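Local structure of succinate-semialdehyde dehydrogenase (Synechococcus sp., 4ITA) at residues Q313-Q318 with L362-A367. The protein probably oxidises succinic semialdehyde to succinate with NADP+ as the electron acceptor, as a member of the aldehyde dehydrogenase family. Sequence-based numbering, arbitrary orientation.
Sequences QDISRQ and LFAPVA. With NDP (NADPH dihydro-nicotinamide-adenine-dinucleotide phosphate), chain C; EDO (1,2-ethanediol), chain I.
Gln318 OE1 and the backbone N of Phe363 meet through a shared oxygen, O2 of a 1,2-ethanediol that is probably a remnant of the crystal-growth solution. The diol hydroxyl gives its proton to Gln318 OE1 at 2.7 Å and takes the N-H of Phe363 on an almost straight line (170°), bridging two segments, 313-318 and 362-367, that share no direct hydrogen bond. The other end of the same amide, NE2, bonds to Glu360 OE1, which helps to fix the rotation of the group, while Leu362 CD2 lies 3.6 Å from NE2, the two side chains running alongside each other in opposite senses. Apolar contact does the rest. Ile315 turns CG1 trans to its own amide nitrogen (chi1 -172°), which carries that branch toward the loop: CG1 rests 3.6 Å from Ala364 CB and 3.8 Å from Val366 CG2, and CD1 reaches Leu362 CD2. Phe363, centre of an inverse gamma turn, sends its ring away from the helix to the cofactor, where CE1 lies 3.4 Å from C2D of the nicotinamide-side ribose and C3D lies over one face. Replacing Phe363 by alanine is likely to leave that ribose without its aromatic support and freer to shift. Helix 309-325 thus packs on the loop and first residue of strand 366-372, between strands 346-349 and 267-273 in the catalytic-domain sheet of the aldehyde dehydrogenase fold.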
loop_
_atom_site.group_PDB
_atom_site.type_symbol
_atom_site.label_atom_id
_atom_site.label_comp_id
_atom_site.label_asym_id
_atom_site.label_seq_id
_atom_site.Cartn_x
_atom_site.Cartn_y
_atom_site.Cartn_z
ATOM N N GLN A 313 -27.876 10.031 -17.538
ATOM C CA GLN A 313 -28.779 10.625 -16.556
ATOM C C GLN A 313 -28.008 11.466 -15.548
ATOM O O GLN A 313 -28.430 12.572 -15.194
ATOM C CB GLN A 313 -29.579 9.542 -15.830
ATOM C CG GLN A 313 -30.608 8.852 -16.696
ATOM C CD GLN A 313 -31.156 7.607 -16.041
ATOM O OE1 GLN A 313 -30.612 7.126 -15.045
ATOM N NE2 GLN A 313 -32.236 7.072 -16.598
ATOM N N ASP A 314 -26.877 10.943 -15.090
ATOM C CA ASP A 314 -26.077 11.642 -14.092
ATOM C C ASP A 314 -25.533 12.977 -14.606
ATOM O O ASP A 314 -25.699 14.008 -13.946
ATOM C CB ASP A 314 -24.939 10.758 -13.566
ATOM C CG ASP A 314 -25.430 9.616 -12.695
ATOM O OD1 ASP A 314 -26.600 9.636 -12.257
ATOM O OD2 ASP A 314 -24.628 8.694 -12.443
ATOM N N ILE A 315 -24.886 12.980 -15.769
ATOM C CA ILE A 315 -24.345 14.244 -16.273
ATOM C C ILE A 315 -25.463 15.243 -16.588
ATOM O O ILE A 315 -25.309 16.445 -16.358
ATOM C CB ILE A 315 -23.396 14.062 -17.498
ATOM C CG1 ILE A 315 -22.705 15.391 -17.851
ATOM C CG2 ILE A 315 -24.143 13.519 -18.716
ATOM C CD1 ILE A 315 -21.696 15.887 -16.817
ATOM N N SER A 316 -26.591 14.748 -17.085
ATOM C CA SER A 316 -27.708 15.627 -17.410
ATOM C C SER A 316 -28.190 16.338 -16.154
ATOM O O SER A 316 -28.448 17.546 -16.175
ATOM C CB SER A 316 -28.855 14.842 -18.052
ATOM O OG SER A 316 -28.466 14.291 -19.299
ATOM N N ARG A 317 -28.293 15.588 -15.059
ATOM C CA ARG A 317 -28.708 16.153 -13.780
ATOM C C ARG A 317 -27.667 17.128 -13.230
ATOM O O ARG A 317 -28.014 18.224 -12.779
ATOM C CB ARG A 317 -28.991 15.048 -12.757
ATOM C CG ARG A 317 -29.464 15.597 -11.413
ATOM C CD ARG A 317 -29.435 14.549 -10.298
ATOM N NE ARG A 317 -28.155 13.843 -10.218
ATOM C CZ ARG A 317 -27.031 14.366 -9.736
ATOM N NH1 ARG A 317 -27.006 15.617 -9.293
ATOM N NH2 ARG A 317 -25.919 13.640 -9.715
ATOM N N GLN A 318 -26.391 16.741 -13.262
ATOM C CA GLN A 318 -25.327 17.609 -12.764
ATOM C C GLN A 318 -25.345 18.959 -13.473
ATOM O O GLN A 318 -25.267 20.017 -12.838
ATOM C CB GLN A 318 -23.953 16.969 -12.951
ATOM C CG GLN A 318 -23.660 15.787 -12.049
ATOM C CD GLN A 318 -22.351 15.127 -12.419
ATOM O OE1 GLN A 318 -22.188 14.642 -13.535
ATOM N NE2 GLN A 318 -21.402 15.118 -11.489
ATOM N N LEU A 362 -16.979 15.226 -13.624
ATOM C CA LEU A 362 -17.846 15.265 -14.794
ATOM C C LEU A 362 -17.330 14.268 -15.825
ATOM O O LEU A 362 -16.364 14.533 -16.542
ATOM C CB LEU A 362 -17.919 16.684 -15.367
ATOM C CG LEU A 362 -18.461 17.770 -14.433
ATOM C CD1 LEU A 362 -18.653 19.069 -15.202
ATOM C CD2 LEU A 362 -19.757 17.334 -13.752
ATOM N N PHE A 363 -17.980 13.112 -15.872
ATOM C CA PHE A 363 -17.499 11.970 -16.641
ATOM C C PHE A 363 -18.230 11.945 -17.976
ATOM O O PHE A 363 -19.008 11.041 -18.263
ATOM C CB PHE A 363 -17.744 10.684 -15.842
ATOM C CG PHE A 363 -16.717 9.611 -16.075
ATOM C CD1 PHE A 363 -15.373 9.852 -15.838
ATOM C CD2 PHE A 363 -17.101 8.351 -16.503
ATOM C CE1 PHE A 363 -14.432 8.856 -16.041
ATOM C CE2 PHE A 363 -16.166 7.349 -16.703
ATOM C CZ PHE A 363 -14.834 7.603 -16.470
ATOM N N ALA A 364 -17.961 12.964 -18.785
ATOM C CA ALA A 364 -18.699 13.281 -19.996
ATOM C C ALA A 364 -17.979 14.496 -20.579
ATOM O O ALA A 364 -17.173 15.112 -19.886
ATOM C CB ALA A 364 -20.144 13.627 -19.639
ATOM N N PRO A 365 -18.264 14.866 -21.842
ATOM C CA PRO A 365 -17.454 15.937 -22.443
ATOM C C PRO A 365 -17.929 17.334 -22.054
ATOM O O PRO A 365 -18.342 18.121 -22.915
ATOM C CB PRO A 365 -17.635 15.702 -23.944
ATOM C CG PRO A 365 -19.016 15.118 -24.054
ATOM C CD PRO A 365 -19.184 14.252 -22.822
ATOM N N VAL A 366 -17.856 17.631 -20.760
ATOM C CA VAL A 366 -18.402 18.859 -20.197
ATOM C C VAL A 366 -17.292 19.595 -19.463
ATOM O O VAL A 366 -16.798 19.123 -18.433
ATOM C CB VAL A 366 -19.568 18.556 -19.220
ATOM C CG1 VAL A 366 -20.139 19.848 -18.618
ATOM C CG2 VAL A 366 -20.656 17.757 -19.921
ATOM N N ALA A 367 -16.888 20.745 -19.993
ATOM C CA ALA A 367 -15.802 21.523 -19.403
ATOM C C ALA A 367 -16.344 22.587 -18.470
ATOM O O ALA A 367 -17.263 23.311 -18.842
ATOM C CB ALA A 367 -14.988 22.176 -20.491
HETATM P PA NDP C . -17.776 2.078 -10.905
HETATM O O1A NDP C . -16.966 2.299 -9.660
HETATM O O2A NDP C . -19.276 2.164 -10.846
HETATM O O5B NDP C . -17.409 0.637 -11.495
HETATM C C5B NDP C . -16.053 0.203 -11.660
HETATM C C4B NDP C . -15.918 -1.282 -11.335
HETATM O O4B NDP C . -16.201 -1.478 -9.947
HETATM C C3B NDP C . -16.916 -2.162 -12.077
HETATM O O3B NDP C . -16.322 -3.449 -12.294
HETATM C C2B NDP C . -18.051 -2.295 -11.080
HETATM O O2B NDP C . -18.840 -3.463 -11.266
HETATM C C1B NDP C . -17.257 -2.431 -9.810
HETATM N N9A NDP C . -17.974 -2.067 -8.579
HETATM C C8A NDP C . -18.861 -1.069 -8.388
HETATM N N7A NDP C . -19.263 -1.044 -7.095
HETATM C C5A NDP C . -18.607 -2.022 -6.450
HETATM C C6A NDP C . -18.551 -2.555 -5.079
HETATM N N6A NDP C . -19.304 -1.999 -4.109
HETATM N N1A NDP C . -17.729 -3.596 -4.849
HETATM C C2A NDP C . -16.972 -4.150 -5.806
HETATM N N3A NDP C . -16.974 -3.724 -7.077
HETATM C C4A NDP C . -17.758 -2.686 -7.434
HETATM O O3 NDP C . -17.128 3.123 -11.969
HETATM P PN NDP C . -17.738 3.985 -13.203
HETATM O O1N NDP C . -19.089 4.573 -12.861
HETATM O O2N NDP C . -17.554 3.166 -14.451
HETATM O O5D NDP C . -16.689 5.206 -13.254
HETATM C C5D NDP C . -15.332 4.977 -13.607
HETATM C C4D NDP C . -14.421 5.646 -12.594
HETATM O O4D NDP C . -13.098 5.099 -12.697
HETATM C C3D NDP C . -14.275 7.137 -12.820
HETATM O O3D NDP C . -14.319 7.833 -11.569
HETATM C C2D NDP C . -12.914 7.211 -13.486
HETATM O O2D NDP C . -12.352 8.515 -13.337
HETATM C C1D NDP C . -12.138 6.159 -12.720
HETATM N N1N NDP C . -10.929 5.782 -13.465
HETATM C C2N NDP C . -9.743 5.706 -12.838
HETATM C C3N NDP C . -8.562 5.818 -13.570
HETATM C C7N NDP C . -7.219 5.706 -12.911
HETATM O O7N NDP C . -6.366 4.999 -13.444
HETATM N N7N NDP C . -6.978 6.369 -11.783
HETATM C C4N NDP C . -8.591 6.069 -15.059
HETATM C C5N NDP C . -9.871 5.633 -15.605
HETATM C C6N NDP C . -10.989 5.509 -14.785
HETATM P P2B NDP C . -20.275 -3.405 -11.985
HETATM O O1X NDP C . -20.713 -4.840 -11.926
HETATM O O2X NDP C . -21.142 -2.489 -11.153
HETATM O O3X NDP C . -20.079 -2.918 -13.389
HETATM C C1 EDO I . -21.206 11.019 -13.263
HETATM O O1 EDO I . -19.904 11.294 -12.709
HETATM C C2 EDO I . -21.293 11.594 -14.676
HETATM O O2 EDO I . -20.564 12.821 -14.712
#